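Long-range contact in effector protein B, substrate of the Dot/Icm secretion system (Legionella drancourtii, PDB 4JVS), which probably acts as a secreted GTPase-activating protein that speeds GTP hydrolysis by a host Rab GTPase, the present chain being its GAP domain: residues 34-45 and 195-206. Numbering follows the deposited sequence.
Sequences FPELIRTWAGLL and LQKALDDFMQYK
Leu199 enters helix 34-45 as a knob, held in the hole formed by Ile38, Trp41, Ala42 and Leu45, a worked example of knobs-into-holes packing between helices whose N-to-C directions make an angle of 138°, with axes 9.6 Å apart at closest approach. With CG anti to the carbonyl carbon (chi1 -62°), its methyls spread across the hole: CD2 meets Ile38 CG2 at 3.7 Å, while CD1 lies against N and CA of Ala42. Ala42 CB rests 3.9 Å from Leu199 CB. One turn on from Trp41, Leu45 CD1 meets Leu195 CD1. Near the start of helix 34-45, Phe34 and Phe202 make a T-shaped pair, planes at 77°; the CD2-CE2 edge of Phe34 points at one face of Phe202, centroids 5.1 Å apart. Bends at chi2 and chi3 bring the end of Met203 in, SD packing on Ile38 CG2 and CE 3.8 Å from Pro35 O. The Lys206 chain crosses the Pro35 ring, and its NZ is hydrogen-bonded to Tyr70 OH and salt-bridged to Asp210. Within the N-terminal subdomain of the GAP domain, Phe34 also reaches helix 60-80, meeting Phe67 edge-to-face, while Trp41, Leu195 and Phe202 lean on helix 156-177.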
ATOM      1  N   PHE A  34      -8.544   9.203  17.806  1.00 47.09           N
ATOM      2  CA  PHE A  34      -8.151   9.856  16.560  1.00 43.23           C
ATOM      3  C   PHE A  34      -9.102  10.984  16.085  1.00 42.32           C
ATOM      4  O   PHE A  34      -8.629  12.058  15.727  1.00 43.49           O
ATOM      5  CB  PHE A  34      -7.925   8.795  15.468  1.00 41.78           C
ATOM      6  CG  PHE A  34      -7.200   9.305  14.253  1.00 40.39           C
ATOM      7  CD1 PHE A  34      -5.812   9.354  14.219  1.00 39.43           C
ATOM      8  CD2 PHE A  34      -7.907   9.726  13.142  1.00 37.66           C
ATOM      9  CE1 PHE A  34      -5.147   9.817  13.097  1.00 36.72           C
ATOM     10  CE2 PHE A  34      -7.250  10.193  12.023  1.00 38.41           C
ATOM     11  CZ  PHE A  34      -5.863  10.236  11.998  1.00 39.95           C
ATOM     12  N   PRO A  35     -10.394  10.775  16.099  1.00 40.58           N
ATOM     13  CA  PRO A  35     -11.288  11.809  15.641  1.00 41.56           C
ATOM     14  C   PRO A  35     -11.234  13.075  16.457  1.00 45.23           C
ATOM     15  O   PRO A  35     -11.280  14.140  15.910  1.00 46.15           O
ATOM     16  CB  PRO A  35     -12.634  11.162  15.818  1.00 43.60           C
ATOM     17  CG  PRO A  35     -12.369   9.759  15.645  1.00 43.40           C
ATOM     18  CD  PRO A  35     -11.135   9.557  16.398  1.00 43.27           C
ATOM     19  N   GLU A  36     -11.172  12.968  17.761  1.00 46.14           N
ATOM     20  CA  GLU A  36     -11.028  14.131  18.604  1.00 46.89           C
ATOM     21  C   GLU A  36      -9.715  14.825  18.418  1.00 46.41           C
ATOM     22  O   GLU A  36      -9.618  16.014  18.510  1.00 44.57           O
ATOM     23  CB  GLU A  36     -11.238  13.764  20.045  1.00 49.06           C
ATOM     24  CG  GLU A  36     -12.698  13.631  20.356  1.00 52.17           C
ATOM     25  CD  GLU A  36     -13.504  14.751  19.778  1.00 53.88           C
ATOM     26  OE1 GLU A  36     -14.495  14.465  19.104  1.00 52.46           O
ATOM     27  OE2 GLU A  36     -13.139  15.913  20.012  1.00 55.69           O
ATOM     28  N   LEU A  37      -8.688  14.050  18.209  1.00 44.06           N
ATOM     29  CA  LEU A  37      -7.410  14.597  17.958  1.00 43.42           C
ATOM     30  C   LEU A  37      -7.430  15.425  16.698  1.00 44.44           C
ATOM     31  O   LEU A  37      -6.971  16.520  16.680  1.00 45.14           O
ATOM     32  CB  LEU A  37      -6.475  13.430  17.786  1.00 43.37           C
ATOM     33  CG  LEU A  37      -4.992  13.601  17.648  1.00 43.34           C
ATOM     34  CD1 LEU A  37      -4.493  14.450  18.774  1.00 47.39           C
ATOM     35  CD2 LEU A  37      -4.353  12.253  17.710  1.00 39.54           C
ATOM     36  N   ILE A  38      -8.015  14.925  15.644  1.00 41.63           N
ATOM     37  CA  ILE A  38      -8.083  15.666  14.420  1.00 38.38           C
ATOM     38  C   ILE A  38      -8.921  16.908  14.521  1.00 42.88           C
ATOM     39  O   ILE A  38      -8.553  17.944  14.056  1.00 41.86           O
ATOM     40  CB  ILE A  38      -8.657  14.780  13.348  1.00 39.08           C
ATOM     41  CG1 ILE A  38      -7.713  13.627  13.078  1.00 39.46           C
ATOM     42  CG2 ILE A  38      -8.908  15.559  12.087  1.00 40.92           C
ATOM     43  CD1 ILE A  38      -6.267  13.961  13.207  1.00 37.59           C
ATOM     44  N   ARG A  39     -10.064  16.793  15.159  1.00 45.25           N
ATOM     45  CA  ARG A  39     -10.943  17.923  15.432  1.00 45.41           C
ATOM     46  C   ARG A  39     -10.145  19.031  16.110  1.00 45.34           C
ATOM     47  O   ARG A  39     -10.186  20.187  15.689  1.00 43.98           O
ATOM     48  CB  ARG A  39     -12.094  17.493  16.339  1.00 48.16           C
ATOM     49  CG  ARG A  39     -13.249  18.495  16.436  1.00 47.93           C
ATOM     50  CD  ARG A  39     -13.909  18.449  17.824  1.00 52.43           C
ATOM     51  NE  ARG A  39     -13.256  19.362  18.770  1.00 56.92           N
ATOM     52  CZ  ARG A  39     -12.645  19.006  19.900  1.00 55.86           C
ATOM     53  NH1 ARG A  39     -12.588  17.733  20.286  1.00 51.02           N
ATOM     54  NH2 ARG A  39     -12.091  19.940  20.659  1.00 55.22           N
ATOM     55  N   THR A  40      -9.405  18.650  17.150  1.00 46.89           N
ATOM     56  CA  THR A  40      -8.513  19.561  17.861  1.00 45.79           C
ATOM     57  C   THR A  40      -7.519  20.245  16.935  1.00 43.49           C
ATOM     58  O   THR A  40      -7.419  21.472  16.917  1.00 44.71           O
ATOM     59  CB  THR A  40      -7.721  18.839  18.962  1.00 45.18           C
ATOM     60  OG1 THR A  40      -8.614  18.405  19.995  1.00 45.38           O
ATOM     61  CG2 THR A  40      -6.692  19.771  19.562  1.00 40.86           C
ATOM     62  N   TRP A  41      -6.784  19.453  16.164  1.00 45.05           N
ATOM     63  CA  TRP A  41      -5.752  20.014  15.291  1.00 44.81           C
ATOM     64  C   TRP A  41      -6.315  20.913  14.194  1.00 41.44           C
ATOM     65  O   TRP A  41      -5.769  21.987  13.924  1.00 40.18           O
ATOM     66  CB  TRP A  41      -4.873  18.908  14.703  1.00 42.25           C
ATOM     67  CG  TRP A  41      -4.047  18.221  15.741  1.00 41.71           C
ATOM     68  CD1 TRP A  41      -3.876  18.605  17.042  1.00 41.80           C
ATOM     69  CD2 TRP A  41      -3.290  17.017  15.576  1.00 43.86           C
ATOM     70  NE1 TRP A  41      -3.053  17.718  17.694  1.00 43.83           N
ATOM     71  CE2 TRP A  41      -2.681  16.733  16.819  1.00 43.39           C
ATOM     72  CE3 TRP A  41      -3.074  16.146  14.500  1.00 42.45           C
ATOM     73  CZ2 TRP A  41      -1.866  15.622  17.012  1.00 41.55           C
ATOM     74  CZ3 TRP A  41      -2.264  15.044  14.695  1.00 40.80           C
ATOM     75  CH2 TRP A  41      -1.669  14.793  15.943  1.00 40.22           C
ATOM     76  N   ALA A  42      -7.409  20.481  13.574  1.00 42.50           N
ATOM     77  CA  ALA A  42      -8.051  21.282  12.539  1.00 42.59           C
ATOM     78  C   ALA A  42      -8.479  22.639  13.099  1.00 44.65           C
ATOM     79  O   ALA A  42      -8.441  23.645  12.397  1.00 49.13           O
ATOM     80  CB  ALA A  42      -9.237  20.548  11.943  1.00 39.55           C
ATOM     81  N   GLY A  43      -8.872  22.658  14.369  1.00 42.47           N
ATOM     82  CA  GLY A  43      -9.248  23.886  15.035  1.00 42.03           C
ATOM     83  C   GLY A  43      -8.072  24.824  15.223  1.00 46.99           C
ATOM     84  O   GLY A  43      -8.172  26.019  14.929  1.00 47.38           O
ATOM     85  N   LEU A  44      -6.958  24.280  15.715  1.00 47.41           N
ATOM     86  CA  LEU A  44      -5.727  25.040  15.905  1.00 46.19           C
ATOM     87  C   LEU A  44      -5.172  25.587  14.587  1.00 46.14           C
ATOM     88  O   LEU A  44      -4.595  26.671  14.544  1.00 48.38           O
ATOM     89  CB  LEU A  44      -4.657  24.168  16.569  1.00 46.07           C
ATOM     90  CG  LEU A  44      -4.758  23.794  18.045  1.00 41.59           C
ATOM     91  CD1 LEU A  44      -3.584  22.928  18.446  1.00 42.65           C
ATOM     92  CD2 LEU A  44      -4.781  25.047  18.875  1.00 45.28           C
ATOM     93  N   LEU A  45      -5.311  24.848  13.524  1.00 44.01           N
ATOM     94  CA  LEU A  45      -4.766  25.279  12.264  1.00 47.18           C
ATOM     95  C   LEU A  45      -5.703  26.169  11.474  1.00 49.63           C
ATOM     96  O   LEU A  45      -5.320  26.746  10.483  1.00 49.52           O
ATOM     97  CB  LEU A  45      -4.338  24.063  11.447  1.00 46.92           C
ATOM     98  CG  LEU A  45      -3.201  23.247  12.055  1.00 48.13           C
ATOM     99  CD1 LEU A  45      -2.755  22.114  11.178  1.00 47.16           C
ATOM    100  CD2 LEU A  45      -2.029  24.124  12.374  1.00 46.96           C
ATOM    101  N   LEU A 195      -2.495  19.812   4.417  1.00 46.63           N
ATOM    102  CA  LEU A 195      -2.776  19.297   5.712  1.00 44.67           C
ATOM    103  C   LEU A 195      -4.153  19.717   6.125  1.00 46.07           C
ATOM    104  O   LEU A 195      -4.931  18.940   6.580  1.00 45.97           O
ATOM    105  CB  LEU A 195      -1.790  19.893   6.686  1.00 43.55           C
ATOM    106  CG  LEU A 195      -1.295  19.108   7.872  1.00 42.69           C
ATOM    107  CD1 LEU A 195      -0.970  20.083   8.949  1.00 40.84           C
ATOM    108  CD2 LEU A 195      -2.317  18.131   8.369  1.00 41.74           C
ATOM    109  N   GLN A 196      -4.468  20.966   5.904  1.00 47.20           N
ATOM    110  CA  GLN A 196      -5.692  21.533   6.380  1.00 45.99           C
ATOM    111  C   GLN A 196      -6.832  20.827   5.767  1.00 44.35           C
ATOM    112  O   GLN A 196      -7.825  20.603   6.397  1.00 43.94           O
ATOM    113  CB  GLN A 196      -5.761  22.978   5.964  1.00 48.16           C
ATOM    114  CG  GLN A 196      -4.742  23.850   6.628  1.00 51.83           C
ATOM    115  CD  GLN A 196      -4.794  25.257   6.139  1.00 58.94           C
ATOM    116  OE1 GLN A 196      -5.234  25.529   5.037  1.00 61.52           O
ATOM    117  NE2 GLN A 196      -4.346  26.169   6.963  1.00 60.33           N
ATOM    118  N   LYS A 197      -6.680  20.521   4.502  1.00 43.89           N
ATOM    119  CA  LYS A 197      -7.637  19.752   3.749  1.00 42.94           C
ATOM    120  C   LYS A 197      -7.753  18.310   4.169  1.00 43.11           C
ATOM    121  O   LYS A 197      -8.813  17.745   4.158  1.00 40.71           O
ATOM    122  CB  LYS A 197      -7.346  19.859   2.280  1.00 36.23           C
ATOM    123  CG  LYS A 197      -8.548  19.575   1.443  1.00 35.83           C
ATOM    124  CD  LYS A 197      -8.178  19.238   0.032  1.00 37.93           C
ATOM    125  CE  LYS A 197      -9.419  18.958  -0.776  1.00 38.45           C
ATOM    126  NZ  LYS A 197      -9.989  17.635  -0.461  1.00 42.27           N
ATOM    127  N   ALA A 198      -6.642  17.701   4.501  1.00 41.25           N
ATOM    128  CA  ALA A 198      -6.647  16.332   4.920  1.00 40.51           C
ATOM    129  C   ALA A 198      -7.431  16.205   6.175  1.00 42.21           C
ATOM    130  O   ALA A 198      -8.115  15.257   6.386  1.00 43.32           O
ATOM    131  CB  ALA A 198      -5.238  15.844   5.134  1.00 40.19           C
ATOM    132  N   LEU A 199      -7.295  17.166   7.042  1.00 41.95           N
ATOM    133  CA  LEU A 199      -8.043  17.142   8.286  1.00 42.90           C
ATOM    134  C   LEU A 199      -9.541  17.288   8.023  1.00 44.54           C
ATOM    135  O   LEU A 199     -10.346  16.523   8.569  1.00 46.49           O
ATOM    136  CB  LEU A 199      -7.549  18.240   9.230  1.00 42.87           C
ATOM    137  CG  LEU A 199      -6.090  18.114   9.652  1.00 40.38           C
ATOM    138  CD1 LEU A 199      -5.680  19.265  10.535  1.00 40.33           C
ATOM    139  CD2 LEU A 199      -5.888  16.805  10.365  1.00 38.89           C
ATOM    140  N   ASP A 200      -9.909  18.258   7.183  1.00 42.90           N
ATOM    141  CA  ASP A 200     -11.320  18.512   6.871  1.00 41.52           C
ATOM    142  C   ASP A 200     -11.945  17.367   6.058  1.00 44.54           C
ATOM    143  O   ASP A 200     -13.106  17.017   6.265  1.00 43.45           O
ATOM    144  CB  ASP A 200     -11.503  19.861   6.157  1.00 44.32           C
ATOM    145  CG  ASP A 200     -11.067  21.055   7.016  1.00 51.71           C
ATOM    146  OD1 ASP A 200     -11.229  20.991   8.261  1.00 54.10           O
ATOM    147  OD2 ASP A 200     -10.560  22.056   6.447  1.00 47.98           O
ATOM    148  N   ASP A 201     -11.177  16.779   5.144  1.00 44.04           N
ATOM    149  CA  ASP A 201     -11.643  15.612   4.402  1.00 42.46           C
ATOM    150  C   ASP A 201     -11.914  14.428   5.329  1.00 43.90           C
ATOM    151  O   ASP A 201     -12.830  13.638   5.084  1.00 42.23           O
ATOM    152  CB  ASP A 201     -10.639  15.213   3.319  1.00 42.06           C
ATOM    153  CG  ASP A 201     -10.669  16.147   2.119  1.00 46.24           C
ATOM    154  OD1 ASP A 201     -11.075  17.323   2.285  1.00 45.56           O
ATOM    155  OD2 ASP A 201     -10.290  15.707   1.008  1.00 49.33           O
ATOM    156  N   PHE A 202     -11.119  14.301   6.392  1.00 43.77           N
ATOM    157  CA  PHE A 202     -11.356  13.241   7.369  1.00 44.52           C
ATOM    158  C   PHE A 202     -12.705  13.409   8.083  1.00 43.61           C
ATOM    159  O   PHE A 202     -13.528  12.490   8.098  1.00 41.53           O
ATOM    160  CB  PHE A 202     -10.225  13.150   8.391  1.00 41.74           C
ATOM    161  CG  PHE A 202     -10.381  11.999   9.340  1.00 40.18           C
ATOM    162  CD1 PHE A 202     -10.063  10.707   8.939  1.00 41.33           C
ATOM    163  CD2 PHE A 202     -10.874  12.198  10.615  1.00 39.22           C
ATOM    164  CE1 PHE A 202     -10.219   9.637   9.808  1.00 41.54           C
ATOM    165  CE2 PHE A 202     -11.036  11.134  11.488  1.00 40.25           C
ATOM    166  CZ  PHE A 202     -10.709   9.852  11.084  1.00 41.51           C
ATOM    167  N   MET A 203     -12.900  14.587   8.676  1.00 42.37           N
ATOM    168  CA  MET A 203     -14.174  15.004   9.254  1.00 42.41           C
ATOM    169  C   MET A 203     -15.385  14.697   8.375  1.00 45.24           C
ATOM    170  O   MET A 203     -16.376  14.129   8.846  1.00 47.09           O
ATOM    171  CB  MET A 203     -14.151  16.509   9.502  1.00 44.29           C
ATOM    172  CG  MET A 203     -14.106  16.921  10.950  1.00 51.14           C
ATOM    173  SD  MET A 203     -12.511  16.573  11.697  1.00 60.41           S
ATOM    174  CE  MET A 203     -12.841  15.012  12.553  1.00 42.79           C
ATOM    175  N   GLN A 204     -15.317  15.104   7.109  1.00 43.50           N
ATOM    176  CA  GLN A 204     -16.422  14.908   6.175  1.00 45.01           C
ATOM    177  C   GLN A 204     -16.750  13.432   6.007  1.00 46.95           C
ATOM    178  O   GLN A 204     -17.907  13.023   6.133  1.00 47.43           O
ATOM    179  CB  GLN A 204     -16.090  15.511   4.808  1.00 45.26           C
ATOM    180  CG  GLN A 204     -15.947  17.020   4.805  1.00 50.30           C
ATOM    181  CD  GLN A 204     -15.414  17.565   3.476  1.00 57.17           C
ATOM    182  OE1 GLN A 204     -15.332  16.841   2.473  1.00 60.13           O
ATOM    183  NE2 GLN A 204     -15.048  18.850   3.469  1.00 49.03           N
ATOM    184  N   TYR A 205     -15.719  12.643   5.710  1.00 45.52           N
ATOM    185  CA  TYR A 205     -15.867  11.217   5.475  1.00 42.68           C
ATOM    186  C   TYR A 205     -16.338  10.501   6.740  1.00 45.38           C
ATOM    187  O   TYR A 205     -17.061   9.505   6.662  1.00 46.37           O
ATOM    188  CB  TYR A 205     -14.538  10.632   4.997  1.00 44.51           C
ATOM    189  CG  TYR A 205     -14.089  11.108   3.626  1.00 46.53           C
ATOM    190  CD1 TYR A 205     -15.009  11.367   2.617  1.00 48.98           C
ATOM    191  CD2 TYR A 205     -12.737  11.287   3.339  1.00 47.01           C
ATOM    192  CE1 TYR A 205     -14.591  11.801   1.361  1.00 51.89           C
ATOM    193  CE2 TYR A 205     -12.312  11.725   2.089  1.00 46.13           C
ATOM    194  CZ  TYR A 205     -13.242  11.975   1.108  1.00 48.06           C
ATOM    195  OH  TYR A 205     -12.825  12.400  -0.126  1.00 52.25           O
ATOM    196  N   LYS A 206     -15.925  11.015   7.901  1.00 43.93           N
ATOM    197  CA  LYS A 206     -16.368  10.493   9.194  1.00 42.72           C
ATOM    198  C   LYS A 206     -17.865  10.723   9.364  1.00 47.14           C
ATOM    199  O   LYS A 206     -18.578   9.883   9.915  1.00 47.11           O
ATOM    200  CB  LYS A 206     -15.609  11.182  10.329  1.00 40.26           C
ATOM    201  CG  LYS A 206     -15.596  10.424  11.629  1.00 40.97           C
ATOM    202  CD  LYS A 206     -16.148  11.244  12.794  1.00 47.89           C
ATOM    203  CE  LYS A 206     -15.945  10.523  14.129  1.00 47.12           C
ATOM    204  NZ  LYS A 206     -16.103   9.025  14.015  1.00 48.41           N
TER